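Local atomic coordinates of hydrazine synthase subunit gamma (Candidatus Kuenenia stuttgartiensis, PDB entry 5C2V), a protein that reduces nitric oxide to hydroxylamine, the first half-reaction in the synthesis of hydrazine from nitric oxide and ammonium by the hydrazine synthase complex. Residues C[80-85]-C[126-131]; C[178-181]-C[186-189]. All blocks are in the same frame, centred on the assembly; numbering follows the deposited sequence.

Contact 1 of 2, residues C[80-85]-C[126-131]; sequences LGDEGW and CGRDPG. With CA (calcium ion), chain U; HEC (heme c), chain V.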
loop_
_atom_site.group_PDB
_atom_site.type_symbol
_atom_site.label_atom_id
_atom_site.label_comp_id
_atom_site.label_asym_id
_atom_site.label_seq_id
_atom_site.Cartn_x
_atom_site.Cartn_y
_atom_site.Cartn_z
ATOM N N LEU C 80 -3.153 -11.353 -43.074
ATOM C CA LEU C 80 -1.903 -12.097 -42.924
ATOM C C LEU C 80 -0.681 -11.197 -43.092
ATOM O O LEU C 80 -0.742 -10.182 -43.783
ATOM C CB LEU C 80 -1.855 -13.259 -43.918
ATOM C CG LEU C 80 -3.028 -14.238 -43.815
ATOM C CD1 LEU C 80 -2.863 -15.402 -44.781
ATOM C CD2 LEU C 80 -3.193 -14.741 -42.386
ATOM N N GLY C 81 0.435 -11.592 -42.486
ATOM C CA GLY C 81 1.604 -10.733 -42.418
ATOM C C GLY C 81 2.692 -10.876 -43.467
ATOM O O GLY C 81 3.691 -10.159 -43.406
ATOM N N ASP C 82 2.543 -11.803 -44.406
ATOM C CA ASP C 82 3.525 -11.917 -45.480
ATOM C C ASP C 82 3.171 -11.096 -46.727
ATOM O O ASP C 82 4.022 -10.861 -47.586
ATOM C CB ASP C 82 3.716 -13.385 -45.873
ATOM C CG ASP C 82 2.399 -14.136 -45.987
ATOM O OD1 ASP C 82 1.359 -13.489 -46.223
ATOM O OD2 ASP C 82 2.411 -15.377 -45.841
ATOM N N GLU C 83 1.919 -10.660 -46.824
ATOM C CA GLU C 83 1.460 -9.879 -47.972
ATOM C C GLU C 83 1.360 -8.379 -47.709
ATOM O O GLU C 83 0.941 -7.621 -48.583
ATOM C CB GLU C 83 0.110 -10.397 -48.443
ATOM C CG GLU C 83 -0.924 -10.432 -47.350
ATOM C CD GLU C 83 -2.193 -11.090 -47.805
ATOM O OE1 GLU C 83 -2.298 -11.396 -49.011
ATOM O OE2 GLU C 83 -3.078 -11.308 -46.957
ATOM N N GLY C 84 1.713 -7.957 -46.502
ATOM C CA GLY C 84 1.560 -6.567 -46.116
ATOM C C GLY C 84 0.327 -6.332 -45.264
ATOM O O GLY C 84 -0.697 -7.006 -45.425
ATOM N N TRP C 85 0.423 -5.363 -44.358
ATOM C CA TRP C 85 -0.669 -5.057 -43.444
ATOM C C TRP C 85 -1.682 -4.131 -44.106
ATOM O O TRP C 85 -1.312 -3.226 -44.854
ATOM C CB TRP C 85 -0.135 -4.423 -42.159
ATOM C CG TRP C 85 0.931 -5.228 -41.477
ATOM C CD1 TRP C 85 2.238 -4.874 -41.306
ATOM C CD2 TRP C 85 0.784 -6.522 -40.879
ATOM N NE1 TRP C 85 2.912 -5.863 -40.633
ATOM C CE2 TRP C 85 2.043 -6.888 -40.361
ATOM C CE3 TRP C 85 -0.289 -7.407 -40.729
ATOM C CZ2 TRP C 85 2.259 -8.098 -39.705
ATOM C CZ3 TRP C 85 -0.071 -8.610 -40.079
ATOM C CH2 TRP C 85 1.191 -8.941 -39.570
ATOM N N CYS C 126 0.499 -24.810 -46.201
ATOM C CA CYS C 126 0.263 -25.328 -44.856
ATOM C C CYS C 126 1.535 -25.412 -44.023
ATOM O O CYS C 126 1.514 -25.115 -42.832
ATOM C CB CYS C 126 -0.389 -26.705 -44.927
ATOM S SG CYS C 126 -2.042 -26.675 -45.617
ATOM N N GLY C 127 2.635 -25.821 -44.648
ATOM C CA GLY C 127 3.902 -25.957 -43.950
ATOM C C GLY C 127 4.398 -24.647 -43.368
ATOM O O GLY C 127 5.182 -24.632 -42.420
ATOM N N ARG C 128 3.936 -23.543 -43.948
ATOM C CA ARG C 128 4.285 -22.210 -43.475
ATOM C C ARG C 128 3.460 -21.787 -42.261
ATOM O O ARG C 128 3.958 -21.098 -41.372
ATOM C CB ARG C 128 4.105 -21.190 -44.599
ATOM C CG ARG C 128 5.402 -20.605 -45.119
ATOM C CD ARG C 128 5.137 -19.413 -46.017
ATOM N NE ARG C 128 6.320 -18.573 -46.156
ATOM C CZ ARG C 128 6.305 -17.247 -46.067
ATOM N NH1 ARG C 128 5.166 -16.609 -45.836
ATOM N NH2 ARG C 128 7.429 -16.560 -46.204
ATOM N N ASP C 129 2.200 -22.212 -42.236
ATOM C CA ASP C 129 1.237 -21.779 -41.222
ATOM C C ASP C 129 1.664 -21.934 -39.751
ATOM O O ASP C 129 1.303 -21.091 -38.930
ATOM C CB ASP C 129 -0.092 -22.508 -41.436
ATOM C CG ASP C 129 -0.836 -22.012 -42.661
ATOM O OD1 ASP C 129 -0.517 -20.903 -43.141
ATOM O OD2 ASP C 129 -1.739 -22.727 -43.143
ATOM N N PRO C 130 2.397 -23.012 -39.400
ATOM C CA PRO C 130 2.853 -23.066 -38.006
ATOM C C PRO C 130 3.692 -21.864 -37.575
ATOM O O PRO C 130 3.552 -21.425 -36.438
ATOM C CB PRO C 130 3.692 -24.343 -37.967
ATOM C CG PRO C 130 3.054 -25.216 -38.970
ATOM C CD PRO C 130 2.627 -24.298 -40.084
ATOM N N GLY C 131 4.558 -21.356 -38.445
ATOM C CA GLY C 131 5.352 -20.197 -38.082
ATOM C C GLY C 131 4.782 -18.843 -38.469
ATOM O O GLY C 131 5.064 -17.844 -37.809
HETATM CA CA CA U . -2.431 -9.163 -45.186
HETATM FE FE HEC V . -5.353 -21.633 -44.901
HETATM C CHA HEC V . -5.268 -20.293 -48.064
HETATM C CHB HEC V . -4.677 -24.714 -46.198
HETATM C CHC HEC V . -5.189 -22.941 -41.712
HETATM C CHD HEC V . -6.770 -18.783 -43.634
HETATM N NA HEC V . -4.994 -22.361 -46.794
HETATM C C1A HEC V . -5.082 -21.655 -47.976
HETATM C C2A HEC V . -4.955 -22.597 -49.078
HETATM C C3A HEC V . -4.787 -23.819 -48.550
HETATM C C4A HEC V . -4.812 -23.691 -47.108
HETATM C CMA HEC V . -4.598 -25.158 -49.301
HETATM C CAA HEC V . -4.988 -22.224 -50.582
HETATM C CBA HEC V . -6.167 -22.877 -51.302
HETATM C CGA HEC V . -6.142 -22.526 -52.766
HETATM O O1A HEC V . -5.285 -21.701 -53.175
HETATM O O2A HEC V . -6.983 -23.073 -53.527
HETATM N NB HEC V . -5.118 -23.523 -44.095
HETATM C C1B HEC V . -4.601 -24.574 -44.828
HETATM C C2B HEC V . -3.961 -25.492 -43.909
HETATM C C3B HEC V . -4.108 -25.009 -42.669
HETATM C C4B HEC V . -4.835 -23.759 -42.762
HETATM C CMB HEC V . -3.261 -26.807 -44.319
HETATM C CAB HEC V . -3.595 -25.637 -41.351
HETATM C CBB HEC V . -2.055 -25.560 -41.267
HETATM N NC HEC V . -5.900 -20.991 -43.018
HETATM C C1C HEC V . -5.710 -21.670 -41.832
HETATM C C2C HEC V . -6.020 -20.769 -40.741
HETATM C C3C HEC V . -6.585 -19.677 -41.272
HETATM C C4C HEC V . -6.438 -19.755 -42.715
HETATM C CMC HEC V . -6.107 -21.206 -39.260
HETATM C CAC HEC V . -7.154 -18.465 -40.496
HETATM C CBC HEC V . -6.014 -17.708 -39.776
HETATM N ND HEC V . -5.995 -19.838 -45.739
HETATM C C1D HEC V . -6.400 -18.750 -44.965
HETATM C C2D HEC V . -6.369 -17.562 -45.788
HETATM C C3D HEC V . -5.902 -18.034 -47.172
HETATM C C4D HEC V . -5.693 -19.460 -47.047
HETATM C CMD HEC V . -6.731 -16.123 -45.364
HETATM C CAD HEC V . -5.687 -17.168 -48.429
HETATM C CBD HEC V . -4.312 -16.514 -48.338
HETATM C CGD HEC V . -4.066 -15.678 -49.564
HETATM O O1D HEC V . -2.972 -15.063 -49.667
HETATM O O2D HEC V . -4.966 -15.626 -50.439
HETATM O O HOH W 1 -3.423 -20.813 -44.878
HETATM O O HOH W 2 -3.920 -11.055 -45.099
#
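Asp82 and Arg128 join a calcium-binding loop to the segment that carries an unusual third covalent heme attachment, and they do so through a single buried salt bridge. The Asp82 CB lies at the edge of the guanidinium and in its plane, 3.5 Å from Arg128 NH1. With chi1 at 44°, CG sits between the backbone N and the carbonyl carbon, and the carboxylate it carries is turned only 21° from the guanidinium plane. At the tip, Asp82 OD2 reaches Arg128 NH1 at 3.0 Å; the same oxygen is also paired with Arg104, which in turn hydrogen-bonds the heme. All three guanidinium nitrogens of Arg128 have a polar partner, NE on His30, NH1 on Asp82 and NH2 on the carbonyl of Val410 of the alpha subunit. Around Asp82, Leu80 O binds calcium at 2.4 Å and Gly84 O at 2.8 Å; Glu83 OE2, Asp79, Ser87 and a water complete the site. Two residues before Arg128, Cys126 SG is bonded at 1.8 Å to the heme carbon CMB, a methyl in ordinary heme. This heme appears to be the active-site one: the water on its iron is hydrogen-bonded to Asp129 OD2, 3.1 Å away.

Contact 2 of 2, residues C[178-181]-C[186-189]; sequences IFED and CLEC. With HEC (heme c), chain B.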
loop_
_atom_site.group_PDB
_atom_site.type_symbol
_atom_site.label_atom_id
_atom_site.label_comp_id
_atom_site.label_asym_id
_atom_site.label_seq_id
_atom_site.Cartn_x
_atom_site.Cartn_y
_atom_site.Cartn_z
ATOM N N ILE C 178 -25.744 -16.024 -71.458
ATOM C CA ILE C 178 -25.108 -14.764 -71.089
ATOM C C ILE C 178 -23.655 -15.012 -70.691
ATOM O O ILE C 178 -22.756 -14.257 -71.067
ATOM C CB ILE C 178 -25.860 -14.060 -69.933
ATOM C CG1 ILE C 178 -27.065 -13.278 -70.467
ATOM C CG2 ILE C 178 -24.942 -13.112 -69.180
ATOM C CD1 ILE C 178 -28.268 -14.129 -70.804
ATOM N N PHE C 179 -23.435 -16.088 -69.942
ATOM C CA PHE C 179 -22.098 -16.478 -69.506
ATOM C C PHE C 179 -21.170 -16.739 -70.690
ATOM O O PHE C 179 -20.027 -16.283 -70.710
ATOM C CB PHE C 179 -22.179 -17.724 -68.619
ATOM C CG PHE C 179 -20.857 -18.156 -68.043
ATOM C CD1 PHE C 179 -20.417 -17.650 -66.832
ATOM C CD2 PHE C 179 -20.065 -19.083 -68.703
ATOM C CE1 PHE C 179 -19.207 -18.050 -66.294
ATOM C CE2 PHE C 179 -18.853 -19.485 -68.171
ATOM C CZ PHE C 179 -18.425 -18.968 -66.966
ATOM N N GLU C 180 -21.674 -17.472 -71.677
ATOM C CA GLU C 180 -20.855 -17.907 -72.801
ATOM C C GLU C 180 -20.905 -16.934 -73.975
ATOM O O GLU C 180 -20.308 -17.184 -75.022
ATOM C CB GLU C 180 -21.293 -19.299 -73.253
ATOM C CG GLU C 180 -21.082 -20.366 -72.194
ATOM C CD GLU C 180 -21.792 -21.659 -72.521
ATOM O OE1 GLU C 180 -21.409 -22.709 -71.963
ATOM O OE2 GLU C 180 -22.739 -21.627 -73.336
ATOM N N ASP C 181 -21.620 -15.828 -73.794
ATOM C CA ASP C 181 -21.672 -14.773 -74.799
ATOM C C ASP C 181 -20.271 -14.214 -75.031
ATOM O O ASP C 181 -19.593 -13.817 -74.083
ATOM C CB ASP C 181 -22.635 -13.663 -74.362
ATOM C CG ASP C 181 -22.980 -12.701 -75.489
ATOM O OD1 ASP C 181 -22.056 -12.154 -76.125
ATOM O OD2 ASP C 181 -24.185 -12.490 -75.737
ATOM N N CYS C 186 -17.014 -14.472 -70.408
ATOM C CA CYS C 186 -16.667 -15.181 -69.181
ATOM C C CYS C 186 -15.812 -16.408 -69.483
ATOM O O CYS C 186 -14.972 -16.804 -68.674
ATOM C CB CYS C 186 -17.927 -15.596 -68.419
ATOM S SG CYS C 186 -18.981 -14.227 -67.891
ATOM N N LEU C 187 -16.028 -17.000 -70.654
ATOM C CA LEU C 187 -15.330 -18.222 -71.047
ATOM C C LEU C 187 -13.832 -18.016 -71.237
ATOM O O LEU C 187 -13.063 -18.977 -71.225
ATOM C CB LEU C 187 -15.926 -18.781 -72.341
ATOM C CG LEU C 187 -17.284 -19.471 -72.238
ATOM C CD1 LEU C 187 -17.731 -19.946 -73.610
ATOM C CD2 LEU C 187 -17.214 -20.630 -71.258
ATOM N N GLU C 188 -13.426 -16.765 -71.420
ATOM C CA GLU C 188 -12.025 -16.451 -71.664
ATOM C C GLU C 188 -11.149 -16.870 -70.485
ATOM O O GLU C 188 -10.215 -17.655 -70.649
ATOM C CB GLU C 188 -11.863 -14.956 -71.957
ATOM C CG GLU C 188 -12.863 -14.429 -72.980
ATOM C CD GLU C 188 -12.606 -12.988 -73.377
ATOM O OE1 GLU C 188 -12.263 -12.747 -74.554
ATOM O OE2 GLU C 188 -12.748 -12.095 -72.515
ATOM N N CYS C 189 -11.448 -16.346 -69.300
ATOM C CA CYS C 189 -10.712 -16.729 -68.097
ATOM C C CYS C 189 -11.378 -17.854 -67.300
ATOM O O CYS C 189 -10.772 -18.411 -66.385
ATOM C CB CYS C 189 -10.517 -15.513 -67.193
ATOM S SG CYS C 189 -9.712 -14.103 -67.988
HETATM FE FE HEC B . -14.004 -14.093 -63.145
HETATM C CHA HEC B . -13.084 -14.260 -59.839
HETATM C CHB HEC B . -17.191 -15.016 -62.312
HETATM C CHC HEC B . -15.086 -13.218 -66.299
HETATM C CHD HEC B . -10.776 -13.525 -64.093
HETATM N NA HEC B . -14.969 -14.531 -61.392
HETATM C C1A HEC B . -14.387 -14.593 -60.140
HETATM C C2A HEC B . -15.392 -15.065 -59.208
HETATM C C3A HEC B . -16.524 -15.274 -59.887
HETATM C C4A HEC B . -16.283 -14.941 -61.277
HETATM C CMA HEC B . -17.856 -15.783 -59.294
HETATM C CAA HEC B . -15.189 -15.293 -57.693
HETATM C CBA HEC B . -14.249 -16.476 -57.477
HETATM C CGA HEC B . -13.861 -16.560 -56.024
HETATM O O1A HEC B . -13.325 -17.617 -55.606
HETATM O O2A HEC B . -14.093 -15.570 -55.282
HETATM N NB HEC B . -15.798 -14.184 -64.155
HETATM C C1B HEC B . -17.016 -14.457 -63.560
HETATM C C2B HEC B . -18.063 -14.043 -64.472
HETATM C C3B HEC B . -17.481 -13.553 -65.575
HETATM C C4B HEC B . -16.044 -13.627 -65.395
HETATM C CMB HEC B . -19.578 -14.178 -64.197
HETATM C CAB HEC B . -18.189 -12.987 -66.830
HETATM C CBB HEC B . -18.864 -11.636 -66.502
HETATM N NC HEC B . -13.100 -13.485 -64.878
HETATM C C1C HEC B . -13.726 -13.170 -66.069
HETATM C C2C HEC B . -12.716 -12.674 -66.984
HETATM C C3C HEC B . -11.519 -12.871 -66.417
HETATM C C4C HEC B . -11.742 -13.309 -65.052
HETATM C CMC HEC B . -12.967 -12.362 -68.476
HETATM C CAC HEC B . -10.137 -12.559 -67.039
HETATM C CBC HEC B . -9.960 -11.037 -67.239
HETATM N ND HEC B . -12.183 -13.985 -62.122
HETATM C C1D HEC B . -10.999 -13.579 -62.734
HETATM C C2D HEC B . -10.043 -13.220 -61.708
HETATM C C3D HEC B . -10.770 -13.456 -60.376
HETATM C C4D HEC B . -12.090 -13.925 -60.735
HETATM C CMD HEC B . -8.598 -12.716 -61.915
HETATM C CAD HEC B . -10.226 -13.229 -58.949
HETATM C CBD HEC B . -9.996 -11.738 -58.729
HETATM C CGD HEC B . -9.765 -11.469 -57.267
HETATM O O1D HEC B . -9.614 -10.277 -56.893
HETATM O O2D HEC B . -9.734 -12.447 -56.476
#
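One face of the Phe179 ring is covered by Cys186, whose CB stands 3.5 Å from the ring centroid and only 14° off the normal, a CH-pi contact almost over the centre. The sulfur of the same cysteine is set further out, SG lying 4.4 Å from that centroid on an oblique line. At the ring's edge, Leu187 CD2 approaches Phe179 CE2 at 3.7 Å, and Glu180 CG of the adjoining residue also lies in the plane. Phe179 takes up this position because CG is anti to its own backbone N (chi1 -176°), which turns the ring so that one face meets Cys186. The other methyl of Leu187, CD1, rests against the aliphatic part of Glu180, 3.6 Å from its CB. Beyond the two segments, Phe179 meets Tyr310 edge-to-face and Leu307, both on helix 301-312, and touches His190, an axial ligand of the iron. Cys186 SG is bonded to heme CAB at 1.8 Å and Cys189 SG to CAC. An aromatic of the helix that opens this cytochrome c domain, wedged between the last helix, 301-312, and the heme-binding turn, is characteristic of the cytochrome c fold, here with its CXXCH motif spanning Cys186 to His190.

How the contacts relate
Contact 1 holds one heme c attachment cysteine and contact 2 two, each contact on a different heme, and their chemistry differs. Contact 1 is buried and polar: it rests on one charged pair and buries 70 Å², with a calcium ion and the alpha subunit close at hand. Contact 2 is partly buried and apolar, resting on an aromatic ring and a leucine over 258 Å², and no other protein chain of the assembly touches its segments. They share no element and follow one another along the chain. The centres of contact 1 and contact 2 are 34 Å apart, on opposite sides of the chain's centre. The heme of contact 1 appears catalytic, with water on its iron; that of contact 2, ligated by two histidines, probably transfers electrons.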